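Local coordinates for PrgZ (Enterococcus faecalis, PDB 4FAJ), which binds peptide pheromone as an extracellular, membrane-anchored receptor of the solute-binding protein family, and probably serves peptide uptake across the membrane, at residues V159-A164 with Q470-D475; K379-E384 with K516-L521; V387-K392 with Q431-D436; A474-F479 with Q512-A517. All coordinates share one frame; numbering follows the deposited sequence.

In the fold
From the N terminus, the loop 159-164 is the first segment met, and contact 1 closes over it when the chain returns at 470-475, just after strand 464-470. Contact 2 opens inside that span, at 379-384, and closes beyond it on helix 510-524, so the two cross. Contact 3 joins the start of helix 391-402 to helix 421-437 and is nested inside both. Contact 4 starts where contact 1 finishes, the two sharing A474 and D475, and ends on the helix used by contact 2, sharing K516 and A517. Contacts 2 and 4 touch, their centres about 7 Å apart, whereas the centres of contacts 3 and 4 are about 27 Å apart.

Contact 1 (V159-A164 with Q470-D475); sequences VELFSA and QADYAD
L161 meets D472 and Y473 through a single methyl, CD2, and no hydrogen bond links the two segments. The apolar part of the contact is L161 CD2 against Y473 CE1, 4.4 Å apart; the methyl lies at the edge of the tyrosine ring, near its plane. With chi1 at -65° the leucine CG sits beside its own backbone N; CD1 continues the chain, anti to CA, and CD2 is the branch turned to the 470-475 loop. The mixed part is L161 CD2 to D472 OD2 at 4.2 Å, the two side chains crossing at about a right angle.

Polar bonding stays within each segment or turns outward. E160 O takes two donors from one face of its plane, S163 OG at 2.8 Å and S163 N at 3.1 Å, while F162 N bonds to V159 O at 3.1 Å, which holds the 3-10 turn carrying L161. D472 OD1 bonds to the backbone of the bound peptide, and the Y473 ring stacks on that of Y201.

The leucine methyl thus lies by OD2 while OD1 bonds the peptide backbone, consistent with L161 packing beside the peptide-binding site.

Contact 2 (K379-E384 with K516-L521); sequences KDFANE and KAEKLL
E384 and K519 form the strongest bond of this contact, a salt bridge in which K519 NZ reaches E384 OE2 at 3.1 Å through the syn lone pair and E384 OE1 more weakly at 3.3 Å. The lysine runs out extended from the helix and meets the glutamate crosswise, with K519 CE packed just as close, 3.3 Å from both E384 OE1 and OE2.

Next inward, E518 OE1 comes in obliquely at F381 CE2, 3.3 Å away. Ring and carboxylate planes are 19° apart, but this is no stack; the phenyl and the glutamate reach past one another from opposing backbones. F381 reaches the helix because its CG is anti to the backbone N (chi1 -177°). Both groups share K515, which makes a salt bridge to E518 OE1, a cation-pi contact with F381 and a hydrogen bond to F381 O; E518 OE2 accepts from V367 N. The buried carboxylate thus has a positive partner, which probably helps stabilise its charge.

The loop is shaped locally: D380 OD1 accepts from A382 N at 2.9 Å, the donor lying above the carboxylate plane. This is an Asx turn leading into an inverse gamma turn centred on A382, a compact loop laid against helix 510-524.

Contact 3 (V387-K392 with Q431-D436); sequences VEFNKK and QGQLQD
K391 leaves its backbone with CG anti to N (chi1 177°) and then bends at chi2 (114°) and again at chi4, which swings its CE and NZ across to D436. The aspartate is likewise set with CG anti to its own N (chi1 -167°), and it lies athwart the lysine chain. The setting is the capped start of one helix beside the last turns of another: N390 is the N-cap of helix 391-402, its OD1 accepting from Q393 N, and D436 lies near the C-terminal end of helix 421-437.

K391 NZ and D436 OD2, 3.6 Å apart, form a salt bridge without a hydrogen bond. The closer approach is made by the carbon next to the charge, with K391 CE 3.3 Å from D436 OD2 and 3.5 Å from D436 O. The lysine charge, also in a long, weak ion pair with E395, would suit the negative end of the helix it faces.

Alongside, the F389 ring comes to Q433, with F389 CE1 4.3 Å from Q433 OE1. That oxygen already has a donor outside the pair, D347 N, and the ring approaches obliquely, in loose contact. Over one face of the F389 ring, K391 N stands 4.0 Å above the plane, offset towards the rim.

Contact 4 (A474-F479 with Q512-A517); sequences ADPISF and QELKKA
L514 projects from its helix into the turn made by D475, P476 and I477, and its two methyls divide the work. With chi1 at -66°, CG lies anti to the carbonyl carbon; CD1, anti to CA, continues outward into the turn and becomes the main point of contact. L514 CD1 lies 4.3 Å from P476 CB, an apolar contact. The same L514 CD1 lies 4.2 Å from D475 OD1 and 4.4 Å from I477 N, so it rests beside the very pair of atoms that form the helix-capping bond. The other branch, L514 CD2, meets I477 CD1 at 4.5 Å.

The capping bond itself depends on D475, whose CG is anti to the backbone N (chi1 -172°), which lets OD1 reach the backbone N two residues on. D475 OD1 accepts from I477 N through its anti lone pair at 3.0 Å and 169°, a nearly straight bond. It is also in a salt bridge with R510, so one buried oxygen is gripped by a main-chain donor and a positive charge. The D475 backbone adds a second tie, S478 N to D475 O at 3.0 Å.

On helix 510-524, away from the turn, K516 NZ bonds to E513 OE2 at 2.9 Å; the lysine is extended while the glutamate is folded.

L514 thus joins helix 510-524, which it leaves, to P476 and I477 at the head of the short helix 477-480. Around this junction P476 also packs on F381 and W511, F479 lies against strand 311-324, and A517 and E513 touch helix 497-502.

Contact 1 (V159-A164 with Q470-D475)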
loop_
_atom_site.group_PDB
_atom_site.type_symbol
_atom_site.label_atom_id
_atom_site.label_comp_id
_atom_site.label_asym_id
_atom_site.label_seq_id
_atom_site.Cartn_x
_atom_site.Cartn_y
_atom_site.Cartn_z
ATOM N N VAL A 159 -12.673 2.738 -1.374
ATOM C CA VAL A 159 -13.815 2.892 -2.278
ATOM C C VAL A 159 -13.406 3.132 -3.732
ATOM O O VAL A 159 -14.082 2.653 -4.640
ATOM C CB VAL A 159 -14.817 4.004 -1.824
ATOM C CG1 VAL A 159 -15.484 3.620 -0.541
ATOM C CG2 VAL A 159 -14.127 5.378 -1.676
ATOM N N GLU A 160 -12.292 3.835 -3.946
ATOM C CA GLU A 160 -11.814 4.167 -5.296
ATOM C C GLU A 160 -11.455 2.918 -6.130
ATOM O O GLU A 160 -11.567 2.936 -7.351
ATOM C CB GLU A 160 -10.596 5.100 -5.212
ATOM C CG GLU A 160 -10.131 5.683 -6.532
ATOM C CD GLU A 160 -11.064 6.764 -7.058
ATOM O OE1 GLU A 160 -11.350 6.760 -8.278
ATOM O OE2 GLU A 160 -11.508 7.616 -6.247
ATOM N N LEU A 161 -11.040 1.843 -5.467
ATOM C CA LEU A 161 -10.725 0.580 -6.141
ATOM C C LEU A 161 -11.918 -0.065 -6.848
ATOM O O LEU A 161 -11.737 -0.957 -7.691
ATOM C CB LEU A 161 -10.158 -0.427 -5.139
ATOM C CG LEU A 161 -8.812 -0.081 -4.510
ATOM C CD1 LEU A 161 -8.471 -1.064 -3.383
ATOM C CD2 LEU A 161 -7.720 -0.065 -5.557
ATOM N N PHE A 162 -13.127 0.367 -6.482
ATOM C CA PHE A 162 -14.367 -0.151 -7.054
ATOM C C PHE A 162 -14.945 0.725 -8.170
ATOM O O PHE A 162 -15.994 0.395 -8.728
ATOM C CB PHE A 162 -15.401 -0.358 -5.934
ATOM C CG PHE A 162 -15.089 -1.534 -5.052
ATOM C CD1 PHE A 162 -14.092 -1.451 -4.097
ATOM C CD2 PHE A 162 -15.747 -2.739 -5.218
ATOM C CE1 PHE A 162 -13.777 -2.536 -3.300
ATOM C CE2 PHE A 162 -15.433 -3.838 -4.419
ATOM C CZ PHE A 162 -14.452 -3.734 -3.465
ATOM N N SER A 163 -14.238 1.806 -8.521
ATOM C CA SER A 163 -14.756 2.823 -9.449
ATOM C C SER A 163 -15.030 2.309 -10.847
ATOM O O SER A 163 -15.900 2.840 -11.533
ATOM C CB SER A 163 -13.796 4.015 -9.538
ATOM O OG SER A 163 -13.632 4.586 -8.258
ATOM N N ALA A 164 -14.312 1.270 -11.262
ATOM C CA ALA A 164 -14.533 0.640 -12.574
ATOM C C ALA A 164 -15.911 -0.006 -12.749
ATOM O O ALA A 164 -16.404 -0.133 -13.870
ATOM C CB ALA A 164 -13.433 -0.391 -12.843
ATOM N N GLN A 470 2.606 1.792 -1.970
ATOM C CA GLN A 470 3.034 0.670 -2.800
ATOM C C GLN A 470 1.908 0.319 -3.764
ATOM O O GLN A 470 0.764 0.165 -3.340
ATOM C CB GLN A 470 3.397 -0.566 -1.982
ATOM C CG GLN A 470 3.550 -1.826 -2.864
ATOM C CD GLN A 470 4.591 -2.790 -2.387
ATOM O OE1 GLN A 470 5.704 -2.389 -2.052
ATOM N NE2 GLN A 470 4.259 -4.097 -2.402
ATOM N N ALA A 471 2.244 0.172 -5.046
ATOM C CA ALA A 471 1.253 -0.161 -6.057
ATOM C C ALA A 471 0.502 -1.408 -5.627
ATOM O O ALA A 471 1.107 -2.334 -5.100
ATOM C CB ALA A 471 1.907 -0.416 -7.399
ATOM N N ASP A 472 -0.807 -1.407 -5.849
ATOM C CA ASP A 472 -1.646 -2.575 -5.601
ATOM C C ASP A 472 -1.674 -3.464 -6.844
ATOM O O ASP A 472 -1.894 -4.666 -6.737
ATOM C CB ASP A 472 -3.078 -2.146 -5.238
ATOM C CG ASP A 472 -3.172 -1.438 -3.905
ATOM O OD1 ASP A 472 -2.457 -1.824 -2.942
ATOM O OD2 ASP A 472 -3.971 -0.476 -3.817
ATOM N N TYR A 473 -1.474 -2.863 -8.018
ATOM C CA TYR A 473 -1.398 -3.592 -9.299
ATOM C C TYR A 473 -0.453 -2.858 -10.278
ATOM O O TYR A 473 -0.154 -1.678 -10.076
ATOM C CB TYR A 473 -2.798 -3.787 -9.912
ATOM C CG TYR A 473 -3.638 -2.523 -10.003
ATOM C CD1 TYR A 473 -4.306 -2.018 -8.886
ATOM C CD2 TYR A 473 -3.757 -1.834 -11.205
ATOM C CE1 TYR A 473 -5.054 -0.853 -8.968
ATOM C CE2 TYR A 473 -4.530 -0.677 -11.303
ATOM C CZ TYR A 473 -5.168 -0.192 -10.194
ATOM O OH TYR A 473 -5.909 0.975 -10.301
ATOM N N ALA A 474 0.021 -3.551 -11.317
ATOM C CA ALA A 474 1.088 -3.021 -12.200
ATOM C C ALA A 474 0.590 -2.058 -13.279
ATOM O O ALA A 474 0.712 -2.334 -14.471
ATOM C CB ALA A 474 1.877 -4.175 -12.859
ATOM N N ASP A 475 0.013 -0.940 -12.863
ATOM C CA ASP A 475 -0.405 0.095 -13.788
ATOM C C ASP A 475 -0.163 1.439 -13.101
ATOM O O ASP A 475 -0.387 1.565 -11.887
ATOM C CB ASP A 475 -1.881 -0.076 -14.185
ATOM C CG ASP A 475 -2.297 0.857 -15.299
ATOM O OD1 ASP A 475 -2.522 2.050 -15.023
ATOM O OD2 ASP A 475 -2.402 0.405 -16.469
#

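Contact 2 (K379-E384 with K516-L521)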
loop_
_atom_site.group_PDB
_atom_site.type_symbol
_atom_site.label_atom_id
_atom_site.label_comp_id
_atom_site.label_asym_id
_atom_site.label_seq_id
_atom_site.Cartn_x
_atom_site.Cartn_y
_atom_site.Cartn_z
ATOM N N LYS A 379 8.592 -0.052 -22.982
ATOM C CA LYS A 379 9.328 0.941 -22.191
ATOM C C LYS A 379 8.717 1.078 -20.788
ATOM O O LYS A 379 7.501 1.071 -20.635
ATOM C CB LYS A 379 9.299 2.318 -22.860
ATOM C CG LYS A 379 10.035 2.452 -24.178
ATOM C CD LYS A 379 9.740 3.853 -24.759
ATOM C CE LYS A 379 10.543 4.157 -26.009
ATOM N NZ LYS A 379 10.663 5.624 -26.196
ATOM N N ASP A 380 9.579 1.200 -19.782
ATOM C CA ASP A 380 9.175 1.524 -18.409
ATOM C C ASP A 380 8.417 2.852 -18.435
ATOM O O ASP A 380 8.843 3.776 -19.122
ATOM C CB ASP A 380 10.436 1.631 -17.522
ATOM C CG ASP A 380 10.130 1.626 -16.035
ATOM O OD1 ASP A 380 9.094 2.176 -15.604
ATOM O OD2 ASP A 380 10.965 1.103 -15.269
ATOM N N PHE A 381 7.304 2.948 -17.705
ATOM C CA PHE A 381 6.543 4.214 -17.582
ATOM C C PHE A 381 7.395 5.313 -16.945
ATOM O O PHE A 381 7.304 6.506 -17.299
ATOM C CB PHE A 381 5.287 3.998 -16.729
ATOM C CG PHE A 381 4.402 5.215 -16.608
ATOM C CD1 PHE A 381 3.435 5.488 -17.560
ATOM C CD2 PHE A 381 4.504 6.067 -15.515
ATOM C CE1 PHE A 381 2.597 6.592 -17.437
ATOM C CE2 PHE A 381 3.686 7.193 -15.417
ATOM C CZ PHE A 381 2.732 7.442 -16.386
ATOM N N ALA A 382 8.205 4.905 -15.975
ATOM C CA ALA A 382 9.059 5.833 -15.242
ATOM C C ALA A 382 10.397 5.993 -15.979
ATOM O O ALA A 382 11.435 5.555 -15.500
ATOM C CB ALA A 382 9.254 5.312 -13.815
ATOM N N ASN A 383 10.374 6.615 -17.153
ATOM C CA ASN A 383 11.583 6.719 -17.977
ATOM C C ASN A 383 12.103 8.140 -18.177
ATOM O O ASN A 383 12.919 8.390 -19.074
ATOM C CB ASN A 383 11.368 6.033 -19.324
ATOM C CG ASN A 383 10.284 6.675 -20.153
ATOM O OD1 ASN A 383 9.507 7.501 -19.678
ATOM N ND2 ASN A 383 10.210 6.270 -21.409
ATOM N N GLU A 384 11.628 9.061 -17.337
ATOM C CA GLU A 384 12.056 10.457 -17.379
ATOM C C GLU A 384 12.487 10.901 -15.993
ATOM O O GLU A 384 11.843 10.560 -15.001
ATOM C CB GLU A 384 10.907 11.353 -17.851
ATOM C CG GLU A 384 10.585 11.237 -19.313
ATOM C CD GLU A 384 9.477 12.180 -19.736
ATOM O OE1 GLU A 384 9.603 13.397 -19.492
ATOM O OE2 GLU A 384 8.484 11.711 -20.328
ATOM N N LYS A 516 1.331 12.649 -18.968
ATOM C CA LYS A 516 1.039 14.076 -18.905
ATOM C C LYS A 516 0.511 14.434 -17.519
ATOM O O LYS A 516 0.867 15.477 -16.974
ATOM C CB LYS A 516 0.020 14.496 -19.962
ATOM C CG LYS A 516 0.558 14.608 -21.368
ATOM C CD LYS A 516 -0.588 14.910 -22.357
ATOM C CE LYS A 516 -0.080 14.965 -23.796
ATOM N NZ LYS A 516 -1.210 15.048 -24.784
ATOM N N ALA A 517 -0.355 13.585 -16.970
ATOM C CA ALA A 517 -0.911 13.824 -15.636
ATOM C C ALA A 517 0.212 13.842 -14.604
ATOM O O ALA A 517 0.286 14.754 -13.795
ATOM C CB ALA A 517 -1.958 12.791 -15.285
ATOM N N GLU A 518 1.109 12.859 -14.649
ATOM C CA GLU A 518 2.245 12.844 -13.709
ATOM C C GLU A 518 3.036 14.151 -13.796
ATOM O O GLU A 518 3.351 14.767 -12.765
ATOM C CB GLU A 518 3.159 11.640 -13.965
ATOM C CG GLU A 518 4.217 11.435 -12.895
ATOM C CD GLU A 518 5.193 10.314 -13.200
ATOM O OE1 GLU A 518 5.280 9.892 -14.366
ATOM O OE2 GLU A 518 5.906 9.879 -12.262
ATOM N N LYS A 519 3.302 14.609 -15.018
ATOM C CA LYS A 519 4.039 15.848 -15.212
ATOM C C LYS A 519 3.290 17.073 -14.664
ATOM O O LYS A 519 3.910 17.939 -14.048
ATOM C CB LYS A 519 4.398 16.041 -16.692
ATOM C CG LYS A 519 5.395 15.021 -17.219
ATOM C CD LYS A 519 5.640 15.207 -18.707
ATOM C CE LYS A 519 6.408 14.030 -19.261
ATOM N NZ LYS A 519 6.656 14.176 -20.711
ATOM N N LEU A 520 1.977 17.142 -14.870
ATOM C CA LEU A 520 1.176 18.231 -14.306
ATOM C C LEU A 520 1.264 18.233 -12.756
ATOM O O LEU A 520 1.426 19.276 -12.129
ATOM C CB LEU A 520 -0.279 18.102 -14.760
ATOM C CG LEU A 520 -1.278 19.174 -14.341
ATOM C CD1 LEU A 520 -0.761 20.567 -14.665
ATOM C CD2 LEU A 520 -2.639 18.915 -15.020
ATOM N N LEU A 521 1.164 17.059 -12.151
ATOM C CA LEU A 521 1.303 16.936 -10.693
ATOM C C LEU A 521 2.669 17.437 -10.210
ATOM O O LEU A 521 2.775 18.153 -9.212
ATOM C CB LEU A 521 1.089 15.483 -10.280
ATOM C CG LEU A 521 1.249 15.097 -8.808
ATOM C CD1 LEU A 521 0.362 15.963 -7.910
ATOM C CD2 LEU A 521 0.900 13.619 -8.655
#

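Contact 3 (V387-K392 with Q431-D436)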
loop_
_atom_site.group_PDB
_atom_site.type_symbol
_atom_site.label_atom_id
_atom_site.label_comp_id
_atom_site.label_asym_id
_atom_site.label_seq_id
_atom_site.Cartn_x
_atom_site.Cartn_y
_atom_site.Cartn_z
ATOM N N VAL A 387 12.224 14.825 -11.364
ATOM C CA VAL A 387 12.648 15.548 -10.176
ATOM C C VAL A 387 14.133 15.313 -9.976
ATOM O O VAL A 387 14.640 14.231 -10.289
ATOM C CB VAL A 387 11.865 15.120 -8.905
ATOM C CG1 VAL A 387 10.389 15.489 -9.035
ATOM C CG2 VAL A 387 12.014 13.628 -8.619
ATOM N N GLU A 388 14.827 16.330 -9.479
ATOM C CA GLU A 388 16.252 16.206 -9.183
ATOM C C GLU A 388 16.721 17.340 -8.282
ATOM O O GLU A 388 16.362 18.504 -8.506
ATOM C CB GLU A 388 17.082 16.228 -10.467
ATOM C CG GLU A 388 18.552 15.853 -10.250
ATOM C CD GLU A 388 19.336 15.767 -11.546
ATOM O OE1 GLU A 388 19.161 16.653 -12.409
ATOM O OE2 GLU A 388 20.128 14.804 -11.703
ATOM N N PHE A 389 17.527 16.976 -7.285
ATOM C CA PHE A 389 18.243 17.915 -6.428
ATOM C C PHE A 389 18.895 19.051 -7.208
ATOM O O PHE A 389 19.636 18.819 -8.160
ATOM C CB PHE A 389 19.322 17.156 -5.645
ATOM C CG PHE A 389 20.079 17.997 -4.648
ATOM C CD1 PHE A 389 19.416 18.748 -3.695
ATOM C CD2 PHE A 389 21.476 17.984 -4.633
ATOM C CE1 PHE A 389 20.131 19.510 -2.760
ATOM C CE2 PHE A 389 22.188 18.732 -3.710
ATOM C CZ PHE A 389 21.518 19.494 -2.770
ATOM N N ASN A 390 18.604 20.281 -6.795
ATOM C CA ASN A 390 19.267 21.466 -7.318
ATOM C C ASN A 390 19.209 22.552 -6.238
ATOM O O ASN A 390 18.271 23.343 -6.184
ATOM C CB ASN A 390 18.614 21.921 -8.632
ATOM C CG ASN A 390 19.440 22.958 -9.373
ATOM O OD1 ASN A 390 20.022 23.861 -8.768
ATOM N ND2 ASN A 390 19.486 22.840 -10.702
ATOM N N LYS A 391 20.230 22.555 -5.381
ATOM C CA LYS A 391 20.327 23.454 -4.217
ATOM C C LYS A 391 20.137 24.932 -4.588
ATOM O O LYS A 391 19.383 25.645 -3.934
ATOM C CB LYS A 391 21.685 23.243 -3.531
ATOM C CG LYS A 391 21.981 24.153 -2.354
ATOM C CD LYS A 391 22.060 23.397 -1.052
ATOM C CE LYS A 391 22.087 24.358 0.139
ATOM N NZ LYS A 391 23.375 25.059 0.245
ATOM N N LYS A 392 20.799 25.386 -5.649
ATOM C CA LYS A 392 20.685 26.801 -6.044
ATOM C C LYS A 392 19.252 27.165 -6.444
ATOM O O LYS A 392 18.764 28.222 -6.056
ATOM C CB LYS A 392 21.672 27.173 -7.157
ATOM C CG LYS A 392 23.104 27.472 -6.660
ATOM C CD LYS A 392 23.827 26.191 -6.256
ATOM C CE LYS A 392 25.220 26.389 -5.729
ATOM N NZ LYS A 392 25.552 25.226 -4.847
ATOM N N GLN A 431 14.876 17.047 7.395
ATOM C CA GLN A 431 14.900 18.267 8.193
ATOM C C GLN A 431 16.156 19.100 7.913
ATOM O O GLN A 431 16.068 20.297 7.624
ATOM C CB GLN A 431 14.796 17.904 9.673
ATOM C CG GLN A 431 15.051 19.040 10.640
ATOM C CD GLN A 431 15.194 18.535 12.057
ATOM O OE1 GLN A 431 15.907 17.560 12.306
ATOM N NE2 GLN A 431 14.538 19.191 12.989
ATOM N N GLY A 432 17.319 18.460 7.975
ATOM C CA GLY A 432 18.595 19.131 7.709
ATOM C C GLY A 432 18.730 19.658 6.288
ATOM O O GLY A 432 19.286 20.726 6.083
ATOM N N GLN A 433 18.221 18.896 5.316
ATOM C CA GLN A 433 18.212 19.316 3.905
ATOM C C GLN A 433 17.344 20.548 3.682
ATOM O O GLN A 433 17.750 21.486 2.988
ATOM C CB GLN A 433 17.701 18.191 3.021
ATOM C CG GLN A 433 18.579 16.977 3.063
ATOM C CD GLN A 433 19.803 17.120 2.215
ATOM O OE1 GLN A 433 19.721 17.428 1.021
ATOM N NE2 GLN A 433 20.953 16.879 2.813
ATOM N N LEU A 434 16.158 20.546 4.278
ATOM C CA LEU A 434 15.240 21.657 4.113
ATOM C C LEU A 434 15.786 22.902 4.823
ATOM O O LEU A 434 15.813 23.988 4.249
ATOM C CB LEU A 434 13.847 21.282 4.611
ATOM C CG LEU A 434 13.114 20.256 3.738
ATOM C CD1 LEU A 434 11.761 19.908 4.350
ATOM C CD2 LEU A 434 12.947 20.763 2.312
ATOM N N GLN A 435 16.262 22.728 6.050
ATOM C CA GLN A 435 16.846 23.845 6.808
ATOM C C GLN A 435 18.083 24.427 6.120
ATOM O O GLN A 435 18.292 25.631 6.159
ATOM C CB GLN A 435 17.127 23.426 8.263
ATOM C CG GLN A 435 15.822 23.216 9.037
ATOM C CD GLN A 435 15.984 22.838 10.503
ATOM O OE1 GLN A 435 15.022 22.897 11.258
ATOM N NE2 GLN A 435 17.181 22.433 10.902
ATOM N N ASP A 436 18.860 23.583 5.442
ATOM C CA ASP A 436 20.084 24.033 4.762
ATOM C C ASP A 436 19.850 24.852 3.486
ATOM O O ASP A 436 20.701 25.671 3.118
ATOM C CB ASP A 436 20.987 22.840 4.419
ATOM C CG ASP A 436 22.398 23.267 4.004
ATOM O OD1 ASP A 436 23.014 24.094 4.720
ATOM O OD2 ASP A 436 22.897 22.780 2.960
#

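Contact 4 (A474-F479 with Q512-A517)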
loop_
_atom_site.group_PDB
_atom_site.type_symbol
_atom_site.label_atom_id
_atom_site.label_comp_id
_atom_site.label_asym_id
_atom_site.label_seq_id
_atom_site.Cartn_x
_atom_site.Cartn_y
_atom_site.Cartn_z
ATOM N N ALA A 474 0.021 -3.551 -11.317
ATOM C CA ALA A 474 1.088 -3.021 -12.200
ATOM C C ALA A 474 0.590 -2.058 -13.279
ATOM O O ALA A 474 0.712 -2.334 -14.471
ATOM C CB ALA A 474 1.877 -4.175 -12.859
ATOM N N ASP A 475 0.013 -0.940 -12.863
ATOM C CA ASP A 475 -0.405 0.095 -13.788
ATOM C C ASP A 475 -0.163 1.439 -13.101
ATOM O O ASP A 475 -0.387 1.565 -11.887
ATOM C CB ASP A 475 -1.881 -0.076 -14.185
ATOM C CG ASP A 475 -2.297 0.857 -15.299
ATOM O OD1 ASP A 475 -2.522 2.050 -15.023
ATOM O OD2 ASP A 475 -2.402 0.405 -16.469
ATOM N N PRO A 476 0.304 2.443 -13.862
ATOM C CA PRO A 476 0.574 3.753 -13.264
ATOM C C PRO A 476 -0.617 4.346 -12.495
ATOM O O PRO A 476 -0.412 5.101 -11.528
ATOM C CB PRO A 476 0.933 4.639 -14.461
ATOM C CG PRO A 476 1.282 3.739 -15.551
ATOM C CD PRO A 476 0.690 2.382 -15.287
ATOM N N ILE A 477 -1.840 3.989 -12.889
ATOM C CA ILE A 477 -3.037 4.540 -12.247
ATOM C C ILE A 477 -3.161 4.138 -10.760
ATOM O O ILE A 477 -3.796 4.847 -10.000
ATOM C CB ILE A 477 -4.339 4.176 -13.033
ATOM C CG1 ILE A 477 -5.535 5.056 -12.652
ATOM C CG2 ILE A 477 -4.734 2.723 -12.788
ATOM C CD1 ILE A 477 -5.321 6.556 -12.704
ATOM N N SER A 478 -2.536 3.042 -10.329
ATOM C CA SER A 478 -2.562 2.697 -8.890
ATOM C C SER A 478 -1.992 3.866 -8.064
ATOM O O SER A 478 -2.558 4.236 -7.029
ATOM C CB SER A 478 -1.816 1.389 -8.602
ATOM O OG SER A 478 -1.849 1.090 -7.208
ATOM N N PHE A 479 -0.915 4.487 -8.560
ATOM C CA PHE A 479 -0.365 5.688 -7.925
ATOM C C PHE A 479 -1.136 6.972 -8.216
ATOM O O PHE A 479 -1.447 7.744 -7.296
ATOM C CB PHE A 479 1.078 5.905 -8.369
ATOM C CG PHE A 479 2.067 5.079 -7.609
ATOM C CD1 PHE A 479 2.293 3.770 -7.963
ATOM C CD2 PHE A 479 2.761 5.619 -6.528
ATOM C CE1 PHE A 479 3.195 2.991 -7.264
ATOM C CE2 PHE A 479 3.687 4.837 -5.825
ATOM C CZ PHE A 479 3.881 3.534 -6.191
ATOM N N GLN A 512 0.287 7.860 -22.700
ATOM C CA GLN A 512 0.842 9.177 -22.889
ATOM C C GLN A 512 0.077 10.192 -22.038
ATOM O O GLN A 512 0.671 11.125 -21.493
ATOM C CB GLN A 512 0.807 9.572 -24.371
ATOM C CG GLN A 512 1.827 8.825 -25.259
ATOM C CD GLN A 512 1.512 7.337 -25.451
ATOM O OE1 GLN A 512 0.347 6.914 -25.413
ATOM N NE2 GLN A 512 2.568 6.529 -25.641
ATOM N N GLU A 513 -1.233 9.997 -21.915
ATOM C CA GLU A 513 -2.058 10.929 -21.149
ATOM C C GLU A 513 -1.788 10.822 -19.660
ATOM O O GLU A 513 -1.740 11.843 -18.971
ATOM C CB GLU A 513 -3.547 10.738 -21.453
ATOM C CG GLU A 513 -3.906 11.038 -22.902
ATOM C CD GLU A 513 -3.582 12.458 -23.309
ATOM O OE1 GLU A 513 -4.268 13.383 -22.825
ATOM O OE2 GLU A 513 -2.646 12.648 -24.120
ATOM N N LEU A 514 -1.602 9.602 -19.164
ATOM C CA LEU A 514 -1.216 9.404 -17.770
ATOM C C LEU A 514 0.156 10.004 -17.471
ATOM O O LEU A 514 0.372 10.524 -16.386
ATOM C CB LEU A 514 -1.221 7.923 -17.388
ATOM C CG LEU A 514 -2.579 7.212 -17.385
ATOM C CD1 LEU A 514 -2.415 5.764 -16.874
ATOM C CD2 LEU A 514 -3.620 7.966 -16.569
ATOM N N LYS A 515 1.079 9.952 -18.428
ATOM C CA LYS A 515 2.388 10.586 -18.229
ATOM C C LYS A 515 2.249 12.105 -18.171
ATOM O O LYS A 515 2.952 12.775 -17.402
ATOM C CB LYS A 515 3.391 10.169 -19.310
ATOM C CG LYS A 515 4.854 10.472 -18.957
ATOM C CD LYS A 515 5.302 9.637 -17.761
ATOM C CE LYS A 515 6.753 9.766 -17.429
ATOM N NZ LYS A 515 7.049 9.041 -16.164
ATOM N N LYS A 516 1.331 12.649 -18.968
ATOM C CA LYS A 516 1.039 14.076 -18.905
ATOM C C LYS A 516 0.511 14.434 -17.519
ATOM O O LYS A 516 0.867 15.477 -16.974
ATOM C CB LYS A 516 0.020 14.496 -19.962
ATOM C CG LYS A 516 0.558 14.608 -21.368
ATOM C CD LYS A 516 -0.588 14.910 -22.357
ATOM C CE LYS A 516 -0.080 14.965 -23.796
ATOM N NZ LYS A 516 -1.210 15.048 -24.784
ATOM N N ALA A 517 -0.355 13.585 -16.970
ATOM C CA ALA A 517 -0.911 13.824 -15.636
ATOM C C ALA A 517 0.212 13.842 -14.604
ATOM O O ALA A 517 0.286 14.754 -13.795
ATOM C CB ALA A 517 -1.958 12.791 -15.285
#